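Local coordinates for subtilisin-like protein (PDB 3ZXX) that probably cleaves peptide bonds as a serine endopeptidase, being the self-cleaved subtilisin-like protease domain of PatA, a protein linked to patellamide processing, at residues R30-D35 against L96-F101; T136-A141 against D169-P174; W144-V149 against A176-L181; S245-R250 against T293-G298. One frame throughout, in Å; residues are numbered along the deposited sequence.

Overall arrangement
Interaction 1 lies in the seven-stranded parallel sheet of the subtilase fold and holds the predicted charge-relay aspartate, Asp35, whose side chain is about 6 Å from that of His70 and about 7 Å from that of Ser230. Interactions 2 and 3 lie away from that site and adjoin each other, their centres about 11 Å apart: their segments alternate along the chain, and Gly139 O meets Leu177 CD2 at 3.2 Å. Interaction 4 is peripheral, its centre about 26 Å from that of interaction 1. It is nevertheless tied to the site through the fold, because helix 229-249, which carries Ser230 near its start, runs into segment 245-250 at its other end.

Interaction 1: residues R30-D35 against L96-F101; sequences RVAILD and LIVPIF
Ile33 and Ile97 lie side by side and point the same way, and on the other face of the sheet Leu34 and Val98 do likewise, as expected of in-register neighbours in the parallel sheet of the subtilisin fold. The axes of the two short strand segments come within 4.7 Å, their directions 25° apart. Ile33 bonds the residues before and after its partner Ile97: its N donates to Leu96 O at 2.8 Å and its O accepts from Val98 N. On the first face Ile97 CD1 rests against Ile33 CB at 4.0 Å, and Ile78 and Phe79 of helix 71-79 pack on Ile33. On the other, Leu34 CD1 abuts Val98 CB at 3.8 Å, Leu34 also touching Ile117 and Ala120 of helix 110-122. Past the strand Ile100 crosses Leu34 at about a right angle. Its CG1 sits between its own N and carbonyl carbon (chi1 61°), which turns CG2 onto Leu34 CB at 3.7 Å and leaves CG1 beside Asp35 O. An alanine here would lose both branches and is likely to open a gap beside Leu34 and the backbone of Asp35. That residue, predicted to belong to the charge relay, has its carboxylate held by Ser68 OG and Ala69 N. Its carbonyl accepts Ile100 N at 3.3 Å, while the Phe101 ring presents its edge, CD1 lying 3.6 Å from Asp35 O in the ring plane.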
# COMPACT_ATOMS: atom_id res chain seq x y z
N ARG A 30 6.00 -7.23 9.02
CA ARG A 30 6.11 -7.81 7.69
C ARG A 30 5.19 -7.11 6.72
O ARG A 30 3.96 -7.08 6.93
CB ARG A 30 5.79 -9.30 7.74
CG ARG A 30 6.64 -10.05 8.75
CD ARG A 30 6.55 -11.54 8.55
NE ARG A 30 7.11 -12.30 9.66
CZ ARG A 30 7.09 -13.63 9.75
NH1 ARG A 30 6.53 -14.36 8.80
NH2 ARG A 30 7.62 -14.23 10.82
N VAL A 31 5.79 -6.53 5.68
CA VAL A 31 5.07 -5.82 4.65
C VAL A 31 5.23 -6.57 3.32
O VAL A 31 6.35 -6.84 2.88
CB VAL A 31 5.58 -4.38 4.51
CG1 VAL A 31 4.77 -3.63 3.46
CG2 VAL A 31 5.55 -3.66 5.86
N ALA A 32 4.10 -6.92 2.71
CA ALA A 32 4.09 -7.64 1.45
C ALA A 32 3.79 -6.69 0.30
O ALA A 32 2.87 -5.86 0.38
CB ALA A 32 3.05 -8.76 1.48
N ILE A 33 4.57 -6.82 -0.78
CA ILE A 33 4.31 -6.09 -2.03
C ILE A 33 3.73 -7.10 -3.02
O ILE A 33 4.39 -8.08 -3.37
CB ILE A 33 5.60 -5.47 -2.63
CG1 ILE A 33 6.32 -4.55 -1.62
CG2 ILE A 33 5.30 -4.72 -3.92
CD1 ILE A 33 5.51 -3.36 -1.15
N LEU A 34 2.48 -6.90 -3.44
CA LEU A 34 1.81 -7.76 -4.41
C LEU A 34 1.79 -7.05 -5.75
O LEU A 34 1.10 -6.04 -5.92
CB LEU A 34 0.38 -8.08 -3.95
CG LEU A 34 0.23 -9.28 -3.04
CD1 LEU A 34 1.04 -9.08 -1.77
CD2 LEU A 34 -1.24 -9.53 -2.74
N ASP A 35 2.58 -7.54 -6.69
CA ASP A 35 2.76 -6.81 -7.94
C ASP A 35 3.41 -7.69 -9.01
O ASP A 35 3.58 -8.90 -8.82
CB ASP A 35 3.61 -5.57 -7.66
CG ASP A 35 3.17 -4.35 -8.46
OD1 ASP A 35 2.92 -4.51 -9.66
OD2 ASP A 35 3.10 -3.23 -7.88
N LEU A 96 8.18 -8.82 1.96
CA LEU A 96 7.78 -10.04 1.26
C LEU A 96 7.39 -9.61 -0.16
O LEU A 96 6.49 -8.81 -0.33
CB LEU A 96 6.59 -10.69 1.96
CG LEU A 96 6.85 -11.30 3.36
CD1 LEU A 96 5.56 -11.48 4.14
CD2 LEU A 96 7.57 -12.64 3.23
N ILE A 97 8.10 -10.10 -1.17
CA ILE A 97 7.75 -9.78 -2.55
C ILE A 97 6.93 -10.95 -3.07
O ILE A 97 7.40 -12.09 -3.11
CB ILE A 97 9.00 -9.58 -3.44
CG1 ILE A 97 9.91 -8.48 -2.87
CG2 ILE A 97 8.59 -9.29 -4.87
CD1 ILE A 97 9.21 -7.16 -2.54
N VAL A 98 5.68 -10.67 -3.42
CA VAL A 98 4.73 -11.72 -3.79
C VAL A 98 4.29 -11.48 -5.22
O VAL A 98 3.65 -10.46 -5.51
CB VAL A 98 3.51 -11.70 -2.85
CG1 VAL A 98 2.56 -12.87 -3.17
CG2 VAL A 98 3.97 -11.79 -1.40
N PRO A 99 4.63 -12.41 -6.13
CA PRO A 99 4.15 -12.24 -7.49
C PRO A 99 2.65 -12.50 -7.55
O PRO A 99 2.16 -13.43 -6.90
CB PRO A 99 4.90 -13.32 -8.27
CG PRO A 99 5.19 -14.39 -7.27
CD PRO A 99 5.39 -13.66 -5.96
N ILE A 100 1.93 -11.65 -8.27
CA ILE A 100 0.51 -11.90 -8.55
C ILE A 100 0.30 -12.36 -9.99
O ILE A 100 -0.82 -12.31 -10.50
CB ILE A 100 -0.39 -10.71 -8.18
CG1 ILE A 100 -0.05 -9.44 -8.98
CG2 ILE A 100 -0.31 -10.43 -6.69
CD1 ILE A 100 -0.98 -8.26 -8.63
N PHE A 101 1.38 -12.84 -10.61
CA PHE A 101 1.38 -13.33 -11.99
C PHE A 101 2.07 -14.69 -12.02
O PHE A 101 2.82 -15.03 -11.11
CB PHE A 101 2.17 -12.37 -12.89
CG PHE A 101 3.61 -12.22 -12.48
CD1 PHE A 101 3.97 -11.32 -11.49
CD2 PHE A 101 4.59 -13.01 -13.06
CE1 PHE A 101 5.29 -11.20 -11.09
CE2 PHE A 101 5.92 -12.88 -12.68
CZ PHE A 101 6.27 -11.98 -11.69

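Interaction 2: residues T136-A141 against D169-P174; sequences TDFGEA and DCLHVP
Leu171 O is gripped twice by Thr136, from N and from OG1, each at 3.0 Å. The two donors arrive differently: N comes nearly along the C=O axis, whereas OG1 stands 55° out of the carbonyl plane. Thr136 OG1 lies between its own N and carbonyl carbon (chi1 63°), close enough to N for both to reach one oxygen. The hydroxyl also accepts Gly139 N at 2.8 Å, an ST motif that curls the loop back, and Glu140 tightens the curl by taking Asp137 N and Phe138 N on the syn lone pairs of its two oxygens. A water bridges the segments, donating to Thr136 O and accepting from Leu171 N. Leu171 CD1 sits over one face of the Phe138 ring, 3.7 Å from its centroid and 15° off the normal, a CH-pi contact. Val173 CG2 meets Thr136 CG2 at 3.6 Å, the two side chains crossing at about a right angle, and Val173 CG1 touches Gly139 O at 3.3 Å. The contact lies beside the short antiparallel pair 134-135 and 172-173, next to the Cys168-Cys170 disulfide. With its hydroxyl donating to one segment and accepting from its own, Thr136 couples the shape of the loop to its attachment.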
# COMPACT_ATOMS: atom_id res chain seq x y z
N THR A 136 -14.55 -0.33 -11.47
CA THR A 136 -15.79 -1.09 -11.34
C THR A 136 -16.98 -0.14 -11.37
O THR A 136 -16.81 1.07 -11.56
CB THR A 136 -15.80 -1.85 -9.99
OG1 THR A 136 -15.79 -0.91 -8.92
CG2 THR A 136 -14.60 -2.74 -9.87
N ASP A 137 -18.17 -0.70 -11.20
CA ASP A 137 -19.40 0.10 -11.08
C ASP A 137 -19.41 0.77 -9.71
O ASP A 137 -19.36 1.99 -9.62
CB ASP A 137 -20.63 -0.80 -11.26
CG ASP A 137 -21.95 -0.06 -11.01
OD1 ASP A 137 -21.94 1.16 -10.77
OD2 ASP A 137 -23.00 -0.73 -11.08
N PHE A 138 -19.45 -0.04 -8.66
CA PHE A 138 -19.45 0.50 -7.31
C PHE A 138 -18.74 -0.40 -6.32
O PHE A 138 -19.21 -0.61 -5.21
CB PHE A 138 -20.88 0.79 -6.84
CG PHE A 138 -20.94 1.85 -5.77
CD1 PHE A 138 -20.67 3.17 -6.09
CD2 PHE A 138 -21.21 1.53 -4.45
CE1 PHE A 138 -20.70 4.16 -5.12
CE2 PHE A 138 -21.24 2.53 -3.48
CZ PHE A 138 -20.98 3.83 -3.82
N GLY A 139 -17.59 -0.93 -6.73
CA GLY A 139 -16.74 -1.67 -5.82
C GLY A 139 -17.07 -3.13 -5.69
O GLY A 139 -16.60 -3.78 -4.76
N GLU A 140 -17.87 -3.67 -6.61
CA GLU A 140 -18.17 -5.09 -6.61
C GLU A 140 -16.95 -5.93 -6.98
O GLU A 140 -16.04 -5.44 -7.66
CB GLU A 140 -19.37 -5.41 -7.52
CG GLU A 140 -19.19 -5.16 -9.01
CD GLU A 140 -19.13 -3.69 -9.40
OE1 GLU A 140 -19.57 -2.83 -8.61
OE2 GLU A 140 -18.63 -3.40 -10.51
N ALA A 141 -16.93 -7.16 -6.50
CA ALA A 141 -15.86 -8.10 -6.81
C ALA A 141 -16.43 -9.50 -6.84
O ALA A 141 -17.49 -9.77 -6.24
CB ALA A 141 -14.75 -8.02 -5.77
N ASP A 169 -15.76 10.15 -10.14
CA ASP A 169 -16.54 9.68 -9.02
C ASP A 169 -16.64 8.17 -9.18
O ASP A 169 -17.67 7.63 -9.56
CB ASP A 169 -17.91 10.37 -9.09
CG ASP A 169 -18.77 10.10 -7.88
OD1 ASP A 169 -18.32 9.52 -6.88
OD2 ASP A 169 -19.95 10.50 -7.97
N CYS A 170 -15.53 7.50 -8.87
CA CYS A 170 -15.28 6.15 -9.35
C CYS A 170 -14.56 5.34 -8.28
O CYS A 170 -13.83 5.90 -7.46
CB CYS A 170 -14.39 6.23 -10.59
SG CYS A 170 -15.31 6.86 -12.01
N LEU A 171 -14.77 4.03 -8.33
CA LEU A 171 -14.19 3.11 -7.37
C LEU A 171 -13.43 1.98 -8.07
O LEU A 171 -13.92 1.40 -9.06
CB LEU A 171 -15.30 2.52 -6.50
CG LEU A 171 -16.04 3.50 -5.59
CD1 LEU A 171 -17.24 2.81 -4.95
CD2 LEU A 171 -15.11 4.08 -4.53
N HIS A 172 -12.24 1.68 -7.56
CA HIS A 172 -11.50 0.49 -7.93
C HIS A 172 -11.65 -0.60 -6.91
O HIS A 172 -11.93 -0.33 -5.73
CB HIS A 172 -10.01 0.80 -8.07
CG HIS A 172 -9.63 1.38 -9.41
ND1 HIS A 172 -8.43 1.17 -9.97
CD2 HIS A 172 -10.34 2.18 -10.29
CE1 HIS A 172 -8.36 1.80 -11.15
NE2 HIS A 172 -9.53 2.42 -11.36
N VAL A 173 -11.45 -1.84 -7.34
CA VAL A 173 -11.20 -2.93 -6.41
C VAL A 173 -9.74 -3.36 -6.58
O VAL A 173 -9.21 -3.30 -7.69
CB VAL A 173 -12.19 -4.09 -6.60
CG1 VAL A 173 -13.61 -3.62 -6.25
CG2 VAL A 173 -12.14 -4.66 -8.02
N PRO A 174 -9.08 -3.79 -5.50
CA PRO A 174 -9.62 -4.07 -4.17
C PRO A 174 -9.79 -2.86 -3.25
O PRO A 174 -10.31 -3.02 -2.14
CB PRO A 174 -8.58 -5.02 -3.58
CG PRO A 174 -7.29 -4.52 -4.17
CD PRO A 174 -7.66 -4.21 -5.59
O HOH W 1 -16.86 3.39 -10.22

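Interaction 3: residues W144-V149 against A176-L181; sequences WLENAV and ALPAVL
The carboxylate of Glu146 has Leu177 CD2 over one face, 3.9 Å from its OE2, and Pro178 approaches from the same side, its CD 4.4 Å from Glu146 OE1. The Glu146 chain is bent at chi2 (-89°), which turns the carboxylate toward Leu177 and Pro178. In the alpha/beta architecture of subtilases, helix 143-154 here packs on the connection entering strand 181-186, and that connection makes a type II turn from Leu177 to Val180. Leu177 spreads its two methyls over different partners: CD2 goes to Glu146, while CD1 meets Val149 CG2 at 3.7 Å and lies 4.3 Å from Leu145 CG. Cutting Leu177 back to an alanine would remove both methyls and would probably leave a gap against Val149 and Leu145. Leu177 O, which closes the turn by accepting Val180 N, also receives Gln205 NE2. Val149 crosses both Leu177 and Val180 at about right angles, and Leu159 of strand 158-162 touches Val149 and Val180 alike. A water lies within bonding reach of Val149 O and of Pro178 O. With CG1 anti to the backbone N (chi1 178°), Val149 directs that methyl into the turn, 3.8 Å from Pro178 O and 3.6 Å from Val180 CG2.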
# COMPACT_ATOMS: atom_id res chain seq x y z
N TRP A 144 -13.77 -15.14 -5.28
CA TRP A 144 -12.39 -15.45 -4.86
C TRP A 144 -11.76 -14.24 -4.22
O TRP A 144 -11.19 -14.33 -3.13
CB TRP A 144 -11.53 -15.89 -6.04
CG TRP A 144 -11.92 -17.19 -6.72
CD1 TRP A 144 -12.38 -17.36 -8.02
CD2 TRP A 144 -11.82 -18.56 -6.18
NE1 TRP A 144 -12.60 -18.68 -8.31
CE2 TRP A 144 -12.28 -19.46 -7.25
CE3 TRP A 144 -11.44 -19.11 -4.96
CZ2 TRP A 144 -12.35 -20.84 -7.08
CZ3 TRP A 144 -11.50 -20.51 -4.81
CH2 TRP A 144 -11.95 -21.34 -5.84
N LEU A 145 -11.86 -13.09 -4.89
CA LEU A 145 -11.25 -11.85 -4.37
C LEU A 145 -11.94 -11.34 -3.09
O LEU A 145 -11.28 -11.01 -2.11
CB LEU A 145 -11.20 -10.76 -5.46
CG LEU A 145 -10.49 -9.46 -5.08
CD1 LEU A 145 -9.06 -9.73 -4.59
CD2 LEU A 145 -10.48 -8.47 -6.25
N GLU A 146 -13.27 -11.29 -3.09
CA GLU A 146 -14.00 -10.97 -1.86
C GLU A 146 -13.54 -11.82 -0.69
O GLU A 146 -13.29 -11.31 0.39
CB GLU A 146 -15.51 -11.16 -2.05
CG GLU A 146 -16.14 -10.08 -2.90
CD GLU A 146 -16.61 -8.87 -2.13
OE1 GLU A 146 -16.30 -8.71 -0.92
OE2 GLU A 146 -17.33 -8.06 -2.75
N ASN A 147 -13.42 -13.13 -0.91
CA ASN A 147 -13.02 -14.05 0.17
C ASN A 147 -11.59 -13.80 0.64
O ASN A 147 -11.32 -13.81 1.83
CB ASN A 147 -13.16 -15.51 -0.28
CG ASN A 147 -14.60 -15.97 -0.33
OD1 ASN A 147 -15.53 -15.23 0.00
ND2 ASN A 147 -14.80 -17.22 -0.75
N ALA A 148 -10.67 -13.57 -0.30
CA ALA A 148 -9.28 -13.28 0.06
C ALA A 148 -9.16 -11.99 0.87
O ALA A 148 -8.35 -11.91 1.81
CB ALA A 148 -8.42 -13.21 -1.20
N VAL A 149 -9.96 -10.98 0.53
CA VAL A 149 -9.94 -9.73 1.26
C VAL A 149 -10.60 -9.87 2.63
O VAL A 149 -10.11 -9.30 3.60
CB VAL A 149 -10.51 -8.56 0.40
CG1 VAL A 149 -10.52 -7.25 1.20
CG2 VAL A 149 -9.65 -8.38 -0.84
N ALA A 176 -11.87 -0.50 -2.81
CA ALA A 176 -13.21 -0.20 -2.27
C ALA A 176 -13.85 -1.33 -1.44
O ALA A 176 -14.97 -1.18 -0.97
CB ALA A 176 -14.15 0.20 -3.41
N LEU A 177 -13.14 -2.43 -1.23
CA LEU A 177 -13.69 -3.57 -0.48
C LEU A 177 -13.61 -3.38 1.04
O LEU A 177 -12.79 -2.59 1.53
CB LEU A 177 -12.98 -4.87 -0.87
CG LEU A 177 -13.12 -5.25 -2.35
CD1 LEU A 177 -12.43 -6.59 -2.60
CD2 LEU A 177 -14.57 -5.32 -2.79
N PRO A 178 -14.43 -4.11 1.80
CA PRO A 178 -14.44 -3.87 3.24
C PRO A 178 -13.11 -4.05 3.96
O PRO A 178 -12.35 -4.99 3.68
CB PRO A 178 -15.50 -4.85 3.77
CG PRO A 178 -16.40 -5.07 2.60
CD PRO A 178 -15.50 -5.05 1.39
N ALA A 179 -12.84 -3.11 4.88
CA ALA A 179 -11.64 -3.10 5.74
C ALA A 179 -10.34 -2.81 4.99
O ALA A 179 -9.26 -2.85 5.59
CB ALA A 179 -11.54 -4.38 6.55
N VAL A 180 -10.43 -2.47 3.70
CA VAL A 180 -9.26 -2.04 2.93
C VAL A 180 -9.01 -0.56 3.18
O VAL A 180 -9.96 0.20 3.37
CB VAL A 180 -9.47 -2.29 1.42
CG1 VAL A 180 -8.31 -1.73 0.60
CG2 VAL A 180 -9.68 -3.78 1.17
N LEU A 181 -7.74 -0.16 3.21
CA LEU A 181 -7.39 1.25 3.24
C LEU A 181 -7.09 1.70 1.81
O LEU A 181 -6.08 1.30 1.22
CB LEU A 181 -6.18 1.51 4.16
CG LEU A 181 -5.69 2.95 4.31
CD1 LEU A 181 -6.82 3.90 4.71
CD2 LEU A 181 -4.54 2.99 5.33
O HOH W 2 -9.87 -6.51 4.34

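Interaction 4: residues S245-R250 against T293-G298; sequences SEQVRR and TLLKGG
Leu295 has CG anti to its backbone N (chi1 -173°) and chi2 near 70°, which sets its two methyls astride neighbouring residues of the other helix: CD1 lies 3.8 Å from Gln247 CG and CD2 3.7 Å from Glu246 CG. Both of those side chains pass Leu295 at a slant and offer it their methylenes. Gln247 OE1 takes Asp255 N, and Glu246 is gripped side-on by Arg249, with NE on OE1 at 2.8 Å and NH2 on OE2 at 2.9 Å. Arg250 bends at chi3 (59°) and lays one guanidinium face over the backbone where the second helix ends, Lys296 CA standing 3.5 Å above the plane and Lys296 CB 3.4 Å from NH1. At the edge of that plane a water accepts from Arg250 NH2 at 2.8 Å and donates to Lys296 O at the same distance, while Glu252 forms a salt bridge with the same NH2. The C-terminal ends of helices 229-249 and 288-295 meet here, the latter closed by a Schellman motif with Gly297 at its positive-phi position. Because the cation lies by the C-terminal end of that helix, with water linking it to Lys296 O, it may offset some of the partial negative charge there.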
# COMPACT_ATOMS: atom_id res chain seq x y z
N SER A 245 5.44 -0.72 14.02
CA SER A 245 6.78 -0.82 14.64
C SER A 245 6.83 -0.10 15.99
O SER A 245 7.48 -0.57 16.92
CB SER A 245 7.86 -0.29 13.70
OG SER A 245 7.92 -1.04 12.48
N GLU A 246 6.12 1.02 16.11
CA GLU A 246 6.03 1.76 17.38
C GLU A 246 5.19 1.01 18.40
O GLU A 246 5.48 1.07 19.60
CB GLU A 246 5.46 3.17 17.15
CG GLU A 246 5.21 4.01 18.40
CD GLU A 246 6.44 4.37 19.21
OE1 GLU A 246 7.58 4.10 18.79
OE2 GLU A 246 6.24 4.94 20.30
N GLN A 247 4.17 0.28 17.95
CA GLN A 247 3.44 -0.58 18.87
C GLN A 247 4.37 -1.60 19.49
O GLN A 247 4.32 -1.82 20.70
CB GLN A 247 2.28 -1.28 18.18
CG GLN A 247 1.17 -0.32 17.85
CD GLN A 247 -0.06 -1.03 17.39
OE1 GLN A 247 -0.05 -1.73 16.37
NE2 GLN A 247 -1.15 -0.87 18.13
N VAL A 248 5.22 -2.22 18.67
CA VAL A 248 6.22 -3.15 19.21
C VAL A 248 7.09 -2.47 20.27
O VAL A 248 7.27 -2.99 21.38
CB VAL A 248 7.11 -3.75 18.12
CG1 VAL A 248 8.18 -4.65 18.74
CG2 VAL A 248 6.25 -4.52 17.10
N ARG A 249 7.61 -1.28 19.96
CA ARG A 249 8.46 -0.55 20.91
C ARG A 249 7.73 -0.26 22.23
O ARG A 249 8.34 -0.29 23.31
CB ARG A 249 8.99 0.75 20.27
CG ARG A 249 10.18 1.36 20.99
CD ARG A 249 10.54 2.74 20.46
NE ARG A 249 9.51 3.71 20.82
CZ ARG A 249 9.42 4.35 21.98
NH1 ARG A 249 10.31 4.16 22.95
NH2 ARG A 249 8.41 5.20 22.17
N ARG A 250 6.43 0.01 22.14
CA ARG A 250 5.59 0.29 23.31
C ARG A 250 5.18 -0.97 24.11
O ARG A 250 4.57 -0.85 25.17
CB ARG A 250 4.33 1.03 22.88
CG ARG A 250 4.56 2.43 22.33
CD ARG A 250 3.35 2.89 21.53
NE ARG A 250 2.17 2.88 22.37
CZ ARG A 250 1.86 3.83 23.25
NH1 ARG A 250 2.62 4.92 23.39
NH2 ARG A 250 0.78 3.69 24.00
N THR A 293 0.15 10.49 17.33
CA THR A 293 -0.52 11.00 18.53
C THR A 293 -1.71 10.10 18.93
O THR A 293 -1.84 9.72 20.10
CB THR A 293 -0.99 12.45 18.32
OG1 THR A 293 0.15 13.28 18.06
CG2 THR A 293 -1.73 12.98 19.54
N LEU A 294 -2.55 9.76 17.96
CA LEU A 294 -3.67 8.86 18.25
C LEU A 294 -3.20 7.48 18.69
O LEU A 294 -3.81 6.86 19.56
CB LEU A 294 -4.61 8.73 17.05
CG LEU A 294 -5.37 9.97 16.58
CD1 LEU A 294 -6.46 9.52 15.61
CD2 LEU A 294 -5.97 10.76 17.73
N LEU A 295 -2.10 7.01 18.11
CA LEU A 295 -1.53 5.72 18.49
C LEU A 295 -1.23 5.67 19.99
O LEU A 295 -1.49 4.66 20.64
CB LEU A 295 -0.26 5.42 17.69
CG LEU A 295 0.34 4.02 17.90
CD1 LEU A 295 -0.56 2.97 17.27
CD2 LEU A 295 1.72 3.94 17.30
N LYS A 296 -0.69 6.75 20.55
CA LYS A 296 -0.40 6.78 21.98
C LYS A 296 -1.58 7.25 22.85
O LYS A 296 -1.40 7.58 24.02
CB LYS A 296 0.87 7.59 22.26
CG LYS A 296 0.84 9.05 21.83
CD LYS A 296 2.10 9.74 22.30
CE LYS A 296 2.11 11.21 21.90
NZ LYS A 296 3.13 11.97 22.68
N GLY A 297 -2.79 7.25 22.28
CA GLY A 297 -4.00 7.61 23.01
C GLY A 297 -4.07 9.10 23.33
O GLY A 297 -4.79 9.52 24.24
N GLY A 298 -3.32 9.89 22.57
CA GLY A 298 -3.31 11.33 22.75
C GLY A 298 -4.48 11.93 22.01
O GLY A 298 -5.31 11.21 21.45
O HOH W 3 0.43 6.07 25.42